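Local coordinates for putative uncharacterized protein (Chaetomium thermophilum, PDB 5IJP), which binds inositol hexakisphosphate as the SPX domain of Vtc4, and probably senses inositol polyphosphates in the control of phosphate homeostasis, at residues W17-Y22 with Q135-G140; A27-A32 with S56-K61; R48-D53 with K150-R155; K72-A77 with K167-E172. All coordinates share one frame; numbering follows the deposited sequence.

Interaction 1. Residues W17-Y22 with Q135-G140; sequences WHYIDY and QVNYTG. With IHP (inositol hexakisphosphate), chain C.
Tyr19, Ile20 and Tyr22, from the loop that runs into helix 22-30, lie against one side of helix 110-151 at Val136, Asn137 and Gly140. The ring of Tyr19 meets Val136 at about a right angle and turns an edge to it, with CE1 3.7 Å from Val136 CG1. Asn137 lies beside the same ring, its amide plane only 24° from the ring plane and its ND2 3.5 Å from Tyr19 CD1. That ND2 is already used within its own helix, donating to Phe133 O, which fixes the amide and leaves OD1 directed at the loop, 3.3 Å from Ile20 CG1. The Ile20 and Asn137 side chains run antiparallel past one another, and Ile20 CD1 lies 3.8 Å from Gly140 CA, a close approach consistent with the lack of a side chain there. Tyr22 has CG anti to its backbone N (chi1 -162°), which carries the ring along the glycine: Gly140 O lies at the ring edge, 3.3 Å from CE1. Beyond the ring, Tyr22 OH donates a hydrogen bond of 2.7 Å to O43 of inositol hexakisphosphate. The helix thus borders a tyrosine whose hydroxyl belongs to the ligand pocket, alongside Lys26, Lys30 and Lys147. Tyr19 OH turns elsewhere, to Ile12 N. Buried near the middle of the chain, the contact fastens the link between helices 3-9 and 22-30 onto helix 110-151, while Phe3 of the first helix packs on Val136 and Tyr22, and helix 52-97 adds Val69 against Asn137.

Interaction 2. Residues A27-A32 with S56-K61; sequences ADLKRA and SRFVSK
A salt-bridge network of Asp28, Arg31 and Arg57 joins the end of helix 22-30 to the early turns of helix 52-97, in the helical-bundle part of the SPX domain beside the inositol phosphate pocket. Arg57 reaches across with a bend at chi3 (65°), which brings its NE to Asp28 OD1 at 3.3 Å. The bond is fairly straight, 160° at the hydrogen; the oxygen lies near the guanidinium plane and is met on its syn side, but by a donor 33° out of the carboxylate plane. A weak bond from Arg57 NH2 to Asp28 O adds a grip on the backbone, and Asp54 pairs with NH1, so the arginine is shared between its own helix and the neighbouring one. Within its own segment, Arg31 contributes a long, out-of-plane charge contact to Asp28, and its O lies 2.8 Å from Arg57 NH2. The other carboxylate oxygen, Asp28 OD2, sits at the edge of the Phe58 ring, 3.3 Å from CD1. His148 of helix 110-151 meets this ring nearly parallel, and also touches Leu29. Lys30, next along helix 22-30, forms a salt bridge with the ligand. Leu29 completes the contact with a CH-pi approach, its CD2 lying over one face of Phe58, 3.9 Å from the ring centroid.

Interaction 3. Residues R48-D53 with K150-R155; sequences REWTED and KMTGWR
Trp50 and Thr152 bring the two backbones within 5.9 Å, CA to CA, where an extended lead-in to helix 52-97 passes the chain leaving helix 110-151. Thr51 is the N-cap of the former helix. Past the latter, Gly153, inside an ST turn in which Trp154 N donates to Thr152 OG1 at 3.1 Å, has a positive phi (107°). This threonine oxygen also bonds to His148 O. The threonine methyl is thereby directed at Trp50: CG2 lies over one face of the indole, 3.6 Å from the centroid of its five-membered ring. Trp154, two residues after Thr152, makes an edge-to-face pair with Trp50, in which the CD1 edge of Trp50 points at the face of Trp154, with ring planes at 73°. Trp154 NE1 makes a weak, bent bond to Trp50 O (3.3 Å), and its six-membered ring continues over the backbone to Glu52, where CH2 is 3.7 Å from Glu52 N. Replacing Trp50 with an alanine would probably open a gap beneath the Thr152 methyl, leave Trp154 without its edge partner and deprive Glu55 of the indole N-H it accepts. Aromatic and methyl packing therefore carries this surface contact, with polar bonds mainly fixing how the side chains are turned.

Interaction 4. Residues K72-A77 with K167-E172; sequences KQQVKA and KPFYKE
Tyr170 and Phe169 both place CG between the backbone N and the carbonyl carbon (chi1 63° and 77°), and this directs the tyrosine ring at helix 52-97 and the phenylalanine ring at the end of Gln74. Tyr170 points its hydroxyl at the helix backbone, and its ring carbons meet Gln74 and Ala77. On one side CE2 is 3.6 Å from Gln74 CG; on the other CE1 is 3.7 Å from Ala77 CB. The hydroxyl comes to rest 3.6 Å from Gln73 CB. It is also close to Gln74 N, at 3.4 Å, but the angle to that nitrogen is too poor for a hydrogen bond. Gln74 extends past the ring with CG anti to the backbone N, carrying the amide to Phe169, where OE1 lies at the ring edge, 3.3 Å from CE2. Amide and ring planes stand 80° apart. A serine at Tyr170 would probably leave a gap between Gln74 and Ala77, and Gln74 without the ring its CG lies on. The contact packs the chain entering helix 171-190 on the middle of helix 52-97, whose Gln73 and Ala77 also touch helix 110-151, Gln73 through Phe133 and Val134 and Ala77 through Leu130.

Helices 52-97 and 110-151 tie the four contacts together: interactions 2, 3 and 4 use the first, and interactions 1 and 3 the second. Interactions 2 and 3 are neighbours, their centres about 9 Å apart, and touch where Trp50 CZ3 packs 3.3 Å from Leu29 O. Interactions 1 and 4 meet through His18 and Lys72, with centres about 16 Å apart. The ligand lies nearer the first three: Tyr22 of interaction 1, Lys30 of interaction 2 and Met151 of interaction 3 all belong to the inositol hexakisphosphate pocket. Interaction 4 supplies no pocket residue; its centre is about 33 Å from that of interaction 3, farther along the bundle.

Interaction 1. Residues W17-Y22 with Q135-G140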
# COMPACT_ATOMS: atom_id res chain seq x y z
N TRP A 17 5.48 -11.08 -1.02
CA TRP A 17 6.60 -10.92 -0.08
C TRP A 17 6.78 -9.49 0.45
O TRP A 17 7.80 -9.21 1.10
CB TRP A 17 7.90 -11.41 -0.73
CG TRP A 17 7.93 -12.87 -1.06
CD1 TRP A 17 7.58 -13.45 -2.25
CD2 TRP A 17 8.38 -13.94 -0.21
NE1 TRP A 17 7.77 -14.81 -2.18
CE2 TRP A 17 8.25 -15.14 -0.94
CE3 TRP A 17 8.87 -13.99 1.11
CZ2 TRP A 17 8.60 -16.38 -0.40
CZ3 TRP A 17 9.21 -15.23 1.64
CH2 TRP A 17 9.07 -16.40 0.89
N HIS A 18 5.81 -8.59 0.21
CA HIS A 18 5.92 -7.19 0.62
C HIS A 18 4.81 -6.68 1.56
O HIS A 18 4.79 -5.49 1.87
CB HIS A 18 6.04 -6.30 -0.62
CG HIS A 18 7.19 -6.67 -1.51
ND1 HIS A 18 7.05 -7.62 -2.51
CD2 HIS A 18 8.47 -6.25 -1.48
CE1 HIS A 18 8.24 -7.73 -3.07
NE2 HIS A 18 9.13 -6.92 -2.49
N TYR A 19 3.93 -7.58 2.04
CA TYR A 19 2.86 -7.22 2.98
C TYR A 19 3.43 -7.04 4.40
O TYR A 19 4.58 -7.43 4.65
CB TYR A 19 1.76 -8.29 2.98
CG TYR A 19 0.87 -8.26 1.76
CD1 TYR A 19 -0.26 -7.44 1.72
CD2 TYR A 19 1.13 -9.06 0.66
CE1 TYR A 19 -1.09 -7.41 0.60
CE2 TYR A 19 0.31 -9.05 -0.46
CZ TYR A 19 -0.80 -8.21 -0.49
OH TYR A 19 -1.61 -8.19 -1.60
N ILE A 20 2.63 -6.46 5.32
CA ILE A 20 3.03 -6.24 6.72
C ILE A 20 3.21 -7.57 7.44
O ILE A 20 2.40 -8.48 7.26
CB ILE A 20 2.02 -5.37 7.54
CG1 ILE A 20 0.98 -4.64 6.67
CG2 ILE A 20 2.75 -4.41 8.47
CD1 ILE A 20 -0.36 -5.34 6.61
N ASP A 21 4.25 -7.67 8.28
CA ASP A 21 4.48 -8.86 9.10
C ASP A 21 3.71 -8.62 10.40
O ASP A 21 4.31 -8.45 11.47
CB ASP A 21 5.99 -9.09 9.33
CG ASP A 21 6.37 -10.43 9.93
OD1 ASP A 21 5.55 -11.38 9.85
OD2 ASP A 21 7.49 -10.55 10.46
N TYR A 22 2.37 -8.57 10.28
CA TYR A 22 1.41 -8.32 11.36
C TYR A 22 1.55 -9.33 12.49
O TYR A 22 1.55 -8.93 13.65
CB TYR A 22 -0.02 -8.30 10.80
CG TYR A 22 -1.03 -7.65 11.72
CD1 TYR A 22 -1.23 -6.27 11.71
CD2 TYR A 22 -1.82 -8.41 12.58
CE1 TYR A 22 -2.17 -5.67 12.55
CE2 TYR A 22 -2.76 -7.82 13.42
CZ TYR A 22 -2.93 -6.45 13.40
OH TYR A 22 -3.85 -5.86 14.23
N GLN A 135 -4.36 0.15 1.00
CA GLN A 135 -5.46 0.06 1.98
C GLN A 135 -5.17 -0.97 3.09
O GLN A 135 -5.21 -0.60 4.26
CB GLN A 135 -6.79 -0.25 1.26
CG GLN A 135 -8.00 -0.49 2.17
CD GLN A 135 -8.31 -1.95 2.37
OE1 GLN A 135 -8.71 -2.67 1.44
NE2 GLN A 135 -8.15 -2.43 3.60
N VAL A 136 -4.92 -2.24 2.71
CA VAL A 136 -4.67 -3.34 3.65
C VAL A 136 -3.39 -3.11 4.49
O VAL A 136 -3.38 -3.47 5.67
CB VAL A 136 -4.72 -4.74 2.95
CG1 VAL A 136 -3.49 -5.01 2.08
CG2 VAL A 136 -4.94 -5.87 3.95
N ASN A 137 -2.36 -2.48 3.91
CA ASN A 137 -1.12 -2.19 4.63
C ASN A 137 -1.25 -1.00 5.57
O ASN A 137 -0.76 -1.08 6.70
CB ASN A 137 0.07 -2.06 3.68
CG ASN A 137 0.57 -3.39 3.16
OD1 ASN A 137 1.62 -3.89 3.57
ND2 ASN A 137 -0.16 -4.00 2.25
N TYR A 138 -1.95 0.09 5.15
CA TYR A 138 -2.19 1.28 5.97
C TYR A 138 -2.98 0.88 7.23
O TYR A 138 -2.66 1.36 8.32
CB TYR A 138 -2.94 2.37 5.18
CG TYR A 138 -3.22 3.65 5.95
CD1 TYR A 138 -4.47 3.88 6.51
CD2 TYR A 138 -2.26 4.64 6.07
CE1 TYR A 138 -4.75 5.05 7.21
CE2 TYR A 138 -2.52 5.82 6.77
CZ TYR A 138 -3.77 6.02 7.34
OH TYR A 138 -4.04 7.18 8.02
N THR A 139 -3.98 -0.01 7.07
CA THR A 139 -4.81 -0.55 8.15
C THR A 139 -3.95 -1.42 9.07
O THR A 139 -4.11 -1.38 10.29
CB THR A 139 -6.03 -1.31 7.56
OG1 THR A 139 -6.67 -0.49 6.59
CG2 THR A 139 -7.04 -1.72 8.63
N GLY A 140 -3.02 -2.18 8.47
CA GLY A 140 -2.08 -3.06 9.16
C GLY A 140 -1.19 -2.35 10.15
O GLY A 140 -1.07 -2.79 11.30
C1 IHP C . -6.06 -10.31 19.40
C2 IHP C . -7.27 -10.09 18.50
C3 IHP C . -7.05 -10.67 17.11
C4 IHP C . -6.63 -12.14 17.17
C5 IHP C . -5.42 -12.35 18.08
C6 IHP C . -5.67 -11.78 19.47
O11 IHP C . -6.43 -9.88 20.74
P1 IHP C . -5.59 -9.01 21.82
O21 IHP C . -6.50 -8.53 22.91
O31 IHP C . -4.49 -9.93 22.34
O41 IHP C . -4.94 -7.86 21.05
O12 IHP C . -7.48 -8.67 18.37
P2 IHP C . -8.84 -7.85 18.78
O22 IHP C . -8.62 -7.38 20.22
O32 IHP C . -10.06 -8.70 18.63
O42 IHP C . -8.86 -6.61 17.88
O13 IHP C . -6.02 -9.92 16.44
P3 IHP C . -6.12 -8.92 15.18
O23 IHP C . -5.52 -9.56 13.98
O33 IHP C . -7.59 -8.56 14.98
O43 IHP C . -5.38 -7.65 15.60
O14 IHP C . -6.28 -12.57 15.84
P4 IHP C . -7.27 -13.38 14.79
O24 IHP C . -6.94 -12.82 13.40
O34 IHP C . -7.04 -14.85 14.89
O44 IHP C . -8.72 -12.99 15.12
O15 IHP C . -5.20 -13.77 18.20
P5 IHP C . -4.01 -14.72 17.71
O25 IHP C . -2.75 -13.85 17.61
O35 IHP C . -4.39 -15.17 16.29
O45 IHP C . -3.85 -15.87 18.65
O16 IHP C . -4.44 -11.88 20.22
P6 IHP C . -3.77 -13.01 21.12
O26 IHP C . -4.69 -14.24 21.06
O36 IHP C . -3.57 -12.51 22.51
O46 IHP C . -2.45 -13.38 20.43

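Interaction 2. Residues A27-A32 with S56-K61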
# COMPACT_ATOMS: atom_id res chain seq x y z
N ALA A 27 3.87 -10.79 17.80
CA ALA A 27 4.68 -11.70 18.60
C ALA A 27 5.81 -10.95 19.32
O ALA A 27 6.18 -11.34 20.43
CB ALA A 27 5.27 -12.78 17.70
N ASP A 28 6.32 -9.87 18.70
CA ASP A 28 7.38 -9.01 19.24
C ASP A 28 6.90 -8.23 20.47
O ASP A 28 7.69 -7.95 21.37
CB ASP A 28 7.89 -8.05 18.15
CG ASP A 28 9.20 -7.38 18.50
OD1 ASP A 28 10.26 -8.01 18.29
OD2 ASP A 28 9.17 -6.22 18.96
N LEU A 29 5.59 -7.89 20.51
CA LEU A 29 4.94 -7.17 21.61
C LEU A 29 4.83 -8.03 22.87
O LEU A 29 4.80 -7.50 23.98
CB LEU A 29 3.54 -6.68 21.19
CG LEU A 29 3.49 -5.57 20.13
CD1 LEU A 29 2.10 -5.45 19.54
CD2 LEU A 29 3.92 -4.24 20.71
N LYS A 30 4.75 -9.36 22.69
CA LYS A 30 4.66 -10.35 23.77
C LYS A 30 6.04 -10.66 24.36
O LYS A 30 6.13 -11.19 25.47
CB LYS A 30 3.99 -11.64 23.26
CG LYS A 30 2.61 -11.46 22.62
CD LYS A 30 1.47 -11.48 23.64
CE LYS A 30 0.13 -11.25 22.98
NZ LYS A 30 -0.97 -11.23 23.97
N ARG A 31 7.12 -10.32 23.61
CA ARG A 31 8.51 -10.57 24.01
C ARG A 31 9.12 -9.42 24.83
O ARG A 31 10.13 -8.83 24.43
CB ARG A 31 9.37 -10.92 22.78
CG ARG A 31 9.15 -12.34 22.25
CD ARG A 31 9.98 -12.63 21.02
NE ARG A 31 9.42 -12.03 19.81
CZ ARG A 31 9.90 -12.21 18.58
NH1 ARG A 31 10.96 -12.98 18.38
NH2 ARG A 31 9.33 -11.62 17.54
N ALA A 32 8.52 -9.11 25.99
CA ALA A 32 9.00 -8.08 26.91
C ALA A 32 10.14 -8.65 27.76
O ALA A 32 10.09 -9.82 28.14
CB ALA A 32 7.86 -7.61 27.81
N SER A 56 12.94 0.14 21.40
CA SER A 56 13.92 0.39 20.34
C SER A 56 13.94 -0.75 19.31
O SER A 56 14.09 -0.49 18.12
CB SER A 56 15.32 0.57 20.94
OG SER A 56 15.36 1.69 21.80
N ARG A 57 13.75 -2.00 19.79
CA ARG A 57 13.69 -3.22 18.97
C ARG A 57 12.42 -3.22 18.11
O ARG A 57 12.50 -3.57 16.93
CB ARG A 57 13.75 -4.46 19.88
CG ARG A 57 13.82 -5.80 19.14
CD ARG A 57 13.63 -7.00 20.05
NE ARG A 57 12.29 -7.05 20.64
CZ ARG A 57 12.03 -6.92 21.94
NH1 ARG A 57 13.03 -6.74 22.80
NH2 ARG A 57 10.79 -6.98 22.38
N PHE A 58 11.27 -2.84 18.70
CA PHE A 58 9.97 -2.80 18.01
C PHE A 58 9.92 -1.72 16.93
O PHE A 58 9.45 -2.01 15.83
CB PHE A 58 8.80 -2.66 19.01
CG PHE A 58 7.43 -2.75 18.39
CD1 PHE A 58 6.90 -3.98 17.99
CD2 PHE A 58 6.65 -1.61 18.21
CE1 PHE A 58 5.63 -4.06 17.42
CE2 PHE A 58 5.37 -1.70 17.64
CZ PHE A 58 4.87 -2.92 17.25
N VAL A 59 10.40 -0.49 17.24
CA VAL A 59 10.43 0.64 16.31
C VAL A 59 11.29 0.30 15.08
O VAL A 59 10.84 0.54 13.95
CB VAL A 59 10.85 1.98 16.99
CG1 VAL A 59 11.01 3.11 15.98
CG2 VAL A 59 9.85 2.37 18.07
N SER A 60 12.48 -0.30 15.29
CA SER A 60 13.39 -0.73 14.23
C SER A 60 12.74 -1.79 13.33
O SER A 60 12.90 -1.72 12.11
CB SER A 60 14.69 -1.27 14.82
OG SER A 60 15.39 -0.25 15.52
N LYS A 61 11.99 -2.73 13.93
CA LYS A 61 11.27 -3.79 13.22
C LYS A 61 10.07 -3.22 12.45
O LYS A 61 9.77 -3.70 11.36
CB LYS A 61 10.82 -4.89 14.20

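Interaction 3. Residues R48-D53 with K150-R155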
# COMPACT_ATOMS: atom_id res chain seq x y z
N ARG A 48 6.36 -10.06 32.07
CA ARG A 48 7.43 -9.06 32.10
C ARG A 48 6.97 -7.71 31.55
O ARG A 48 6.10 -7.65 30.68
CB ARG A 48 8.68 -9.57 31.37
CG ARG A 48 9.45 -10.63 32.13
CD ARG A 48 10.78 -10.95 31.48
NE ARG A 48 11.53 -11.97 32.23
CZ ARG A 48 12.44 -11.70 33.16
NH1 ARG A 48 12.74 -10.44 33.47
NH2 ARG A 48 13.06 -12.69 33.79
N GLU A 49 7.55 -6.61 32.08
CA GLU A 49 7.24 -5.23 31.71
C GLU A 49 7.97 -4.80 30.43
O GLU A 49 9.03 -5.35 30.11
CB GLU A 49 7.59 -4.29 32.86
CG GLU A 49 6.63 -3.12 33.02
CD GLU A 49 6.85 -2.32 34.29
OE1 GLU A 49 7.79 -1.49 34.31
OE2 GLU A 49 6.08 -2.52 35.26
N TRP A 50 7.40 -3.81 29.71
CA TRP A 50 7.98 -3.26 28.48
C TRP A 50 9.03 -2.21 28.83
O TRP A 50 8.76 -1.32 29.64
CB TRP A 50 6.87 -2.67 27.59
CG TRP A 50 7.27 -2.45 26.17
CD1 TRP A 50 7.55 -1.25 25.57
CD2 TRP A 50 7.40 -3.45 25.15
NE1 TRP A 50 7.85 -1.44 24.24
CE2 TRP A 50 7.76 -2.78 23.95
CE3 TRP A 50 7.24 -4.84 25.12
CZ2 TRP A 50 7.97 -3.46 22.75
CZ3 TRP A 50 7.45 -5.52 23.93
CH2 TRP A 50 7.82 -4.83 22.76
N THR A 51 10.23 -2.33 28.23
CA THR A 51 11.36 -1.42 28.48
C THR A 51 11.72 -0.54 27.28
O THR A 51 11.09 -0.65 26.22
CB THR A 51 12.59 -2.22 28.96
OG1 THR A 51 12.95 -3.19 27.98
CG2 THR A 51 12.40 -2.87 30.31
N GLU A 52 12.74 0.32 27.46
CA GLU A 52 13.29 1.22 26.44
C GLU A 52 13.98 0.39 25.35
O GLU A 52 13.89 0.74 24.17
CB GLU A 52 14.30 2.18 27.10
CG GLU A 52 14.69 3.37 26.24
CD GLU A 52 15.86 4.17 26.79
OE1 GLU A 52 17.01 3.71 26.64
OE2 GLU A 52 15.62 5.26 27.35
N ASP A 53 14.63 -0.73 25.75
CA ASP A 53 15.32 -1.66 24.86
C ASP A 53 14.32 -2.44 24.00
O ASP A 53 14.59 -2.69 22.83
CB ASP A 53 16.22 -2.63 25.65
CG ASP A 53 17.29 -1.96 26.50
OD1 ASP A 53 18.03 -1.11 25.95
OD2 ASP A 53 17.41 -2.32 27.69
N LYS A 150 -1.93 -0.04 23.48
CA LYS A 150 -2.87 -0.71 24.38
C LYS A 150 -2.23 -1.80 25.24
O LYS A 150 -2.60 -1.93 26.41
CB LYS A 150 -4.06 -1.28 23.59
CG LYS A 150 -5.13 -0.24 23.25
CD LYS A 150 -6.21 -0.78 22.30
CE LYS A 150 -7.33 -1.54 22.98
NZ LYS A 150 -8.25 -0.63 23.71
N MET A 151 -1.29 -2.58 24.67
CA MET A 151 -0.61 -3.68 25.38
C MET A 151 0.52 -3.21 26.30
O MET A 151 0.55 -3.61 27.47
CB MET A 151 -0.07 -4.72 24.38
CG MET A 151 -1.11 -5.65 23.83
SD MET A 151 -0.35 -6.91 22.77
CE MET A 151 -1.77 -7.88 22.37
N THR A 152 1.45 -2.41 25.77
CA THR A 152 2.64 -1.94 26.48
C THR A 152 2.38 -0.74 27.40
O THR A 152 2.91 -0.70 28.52
CB THR A 152 3.80 -1.64 25.50
OG1 THR A 152 3.56 -0.40 24.83
CG2 THR A 152 4.01 -2.75 24.47
N GLY A 153 1.62 0.23 26.91
CA GLY A 153 1.33 1.47 27.62
C GLY A 153 2.09 2.64 27.00
O GLY A 153 1.67 3.79 27.14
N TRP A 154 3.20 2.32 26.31
CA TRP A 154 4.06 3.27 25.60
C TRP A 154 3.34 3.67 24.31
O TRP A 154 2.88 2.79 23.57
CB TRP A 154 5.42 2.61 25.26
CG TRP A 154 6.25 2.19 26.44
CD1 TRP A 154 5.92 1.28 27.40
CD2 TRP A 154 7.61 2.58 26.71
NE1 TRP A 154 6.96 1.13 28.29
CE2 TRP A 154 8.01 1.91 27.88
CE3 TRP A 154 8.51 3.45 26.08
CZ2 TRP A 154 9.28 2.08 28.45
CZ3 TRP A 154 9.77 3.62 26.64
CH2 TRP A 154 10.14 2.94 27.81
N ARG A 155 3.22 4.98 24.05
CA ARG A 155 2.53 5.47 22.86
C ARG A 155 3.46 5.74 21.68
O ARG A 155 4.47 6.44 21.83
CB ARG A 155 1.67 6.71 23.19
CG ARG A 155 0.25 6.35 23.60
CD ARG A 155 -0.37 7.41 24.48
NE ARG A 155 -0.05 7.20 25.89
CZ ARG A 155 -0.83 6.54 26.75
NH1 ARG A 155 -1.98 6.02 26.35
NH2 ARG A 155 -0.45 6.39 28.01

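Interaction 4. Residues K72-A77 with K167-E172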
# COMPACT_ATOMS: atom_id res chain seq x y z
N LYS A 72 7.73 -1.23 -2.44
CA LYS A 72 6.84 -1.93 -3.37
C LYS A 72 5.76 -1.00 -3.92
O LYS A 72 5.39 -1.12 -5.10
CB LYS A 72 6.21 -3.17 -2.70
CG LYS A 72 5.44 -4.10 -3.64
CD LYS A 72 6.34 -4.92 -4.57
CE LYS A 72 5.56 -5.53 -5.71
NZ LYS A 72 6.43 -6.36 -6.58
N GLN A 73 5.27 -0.05 -3.09
CA GLN A 73 4.28 0.96 -3.47
C GLN A 73 4.84 1.89 -4.54
O GLN A 73 4.10 2.30 -5.43
CB GLN A 73 3.84 1.78 -2.25
CG GLN A 73 2.78 1.11 -1.38
CD GLN A 73 2.34 1.94 -0.19
OE1 GLN A 73 2.71 3.11 -0.02
NE2 GLN A 73 1.51 1.35 0.66
N GLN A 74 6.15 2.19 -4.47
CA GLN A 74 6.87 3.06 -5.41
C GLN A 74 7.07 2.39 -6.77
O GLN A 74 6.73 2.99 -7.79
CB GLN A 74 8.21 3.51 -4.81
CG GLN A 74 8.96 4.53 -5.67
CD GLN A 74 10.14 5.11 -4.96
OE1 GLN A 74 10.01 5.87 -4.00
NE2 GLN A 74 11.33 4.77 -5.43
N VAL A 75 7.66 1.16 -6.78
CA VAL A 75 7.96 0.38 -7.99
C VAL A 75 6.71 0.16 -8.85
O VAL A 75 6.74 0.44 -10.04
CB VAL A 75 8.71 -0.95 -7.66
CG1 VAL A 75 9.02 -1.75 -8.93
CG2 VAL A 75 9.99 -0.70 -6.88
N LYS A 76 5.60 -0.29 -8.22
CA LYS A 76 4.34 -0.57 -8.91
C LYS A 76 3.66 0.69 -9.47
O LYS A 76 3.25 0.66 -10.63
CB LYS A 76 3.38 -1.37 -8.01
CG LYS A 76 2.28 -2.11 -8.78
CD LYS A 76 2.74 -3.46 -9.34
CE LYS A 76 2.09 -3.80 -10.66
NZ LYS A 76 0.64 -4.11 -10.52
N ALA A 77 3.57 1.78 -8.68
CA ALA A 77 2.96 3.05 -9.10
C ALA A 77 3.69 3.70 -10.27
O ALA A 77 3.04 4.22 -11.18
CB ALA A 77 2.87 4.01 -7.93
N LYS A 167 3.15 12.03 2.27
CA LYS A 167 3.03 11.77 0.84
C LYS A 167 4.40 11.69 0.14
O LYS A 167 5.21 12.60 0.29
CB LYS A 167 2.13 12.82 0.17
N PRO A 168 4.66 10.61 -0.65
CA PRO A 168 5.95 10.52 -1.36
C PRO A 168 6.02 11.44 -2.59
O PRO A 168 5.01 12.03 -2.97
CB PRO A 168 6.06 9.04 -1.71
CG PRO A 168 4.65 8.57 -1.81
CD PRO A 168 3.80 9.44 -0.93
N PHE A 169 7.22 11.57 -3.19
CA PHE A 169 7.51 12.42 -4.35
C PHE A 169 6.66 12.13 -5.59
O PHE A 169 6.26 13.07 -6.29
CB PHE A 169 9.02 12.39 -4.70
CG PHE A 169 9.50 11.15 -5.42
CD1 PHE A 169 9.64 11.14 -6.81
CD2 PHE A 169 9.82 9.99 -4.72
CE1 PHE A 169 10.07 10.00 -7.48
CE2 PHE A 169 10.25 8.85 -5.39
CZ PHE A 169 10.37 8.86 -6.77
N TYR A 170 6.42 10.84 -5.89
CA TYR A 170 5.68 10.39 -7.07
C TYR A 170 4.16 10.55 -6.97
O TYR A 170 3.50 10.63 -8.00
CB TYR A 170 6.04 8.93 -7.42
CG TYR A 170 5.68 7.91 -6.36
CD1 TYR A 170 4.43 7.30 -6.36
CD2 TYR A 170 6.59 7.54 -5.38
CE1 TYR A 170 4.08 6.37 -5.38
CE2 TYR A 170 6.26 6.61 -4.40
CZ TYR A 170 5.01 6.02 -4.40
OH TYR A 170 4.68 5.10 -3.44
N LYS A 171 3.61 10.56 -5.73
CA LYS A 171 2.17 10.62 -5.43
C LYS A 171 1.39 11.72 -6.18
O LYS A 171 0.29 11.44 -6.66
CB LYS A 171 1.92 10.73 -3.92
CG LYS A 171 0.59 10.12 -3.46
CD LYS A 171 0.61 8.59 -3.42
CE LYS A 171 -0.75 8.00 -3.64
NZ LYS A 171 -0.70 6.52 -3.74
N GLU A 172 1.96 12.94 -6.28
CA GLU A 172 1.32 14.06 -6.98
C GLU A 172 1.20 13.80 -8.49
O GLU A 172 0.14 14.06 -9.07
CB GLU A 172 2.07 15.38 -6.70
CG GLU A 172 1.25 16.62 -6.99
CD GLU A 172 2.05 17.91 -7.02
OE1 GLU A 172 1.92 18.71 -6.07
OE2 GLU A 172 2.81 18.12 -7.99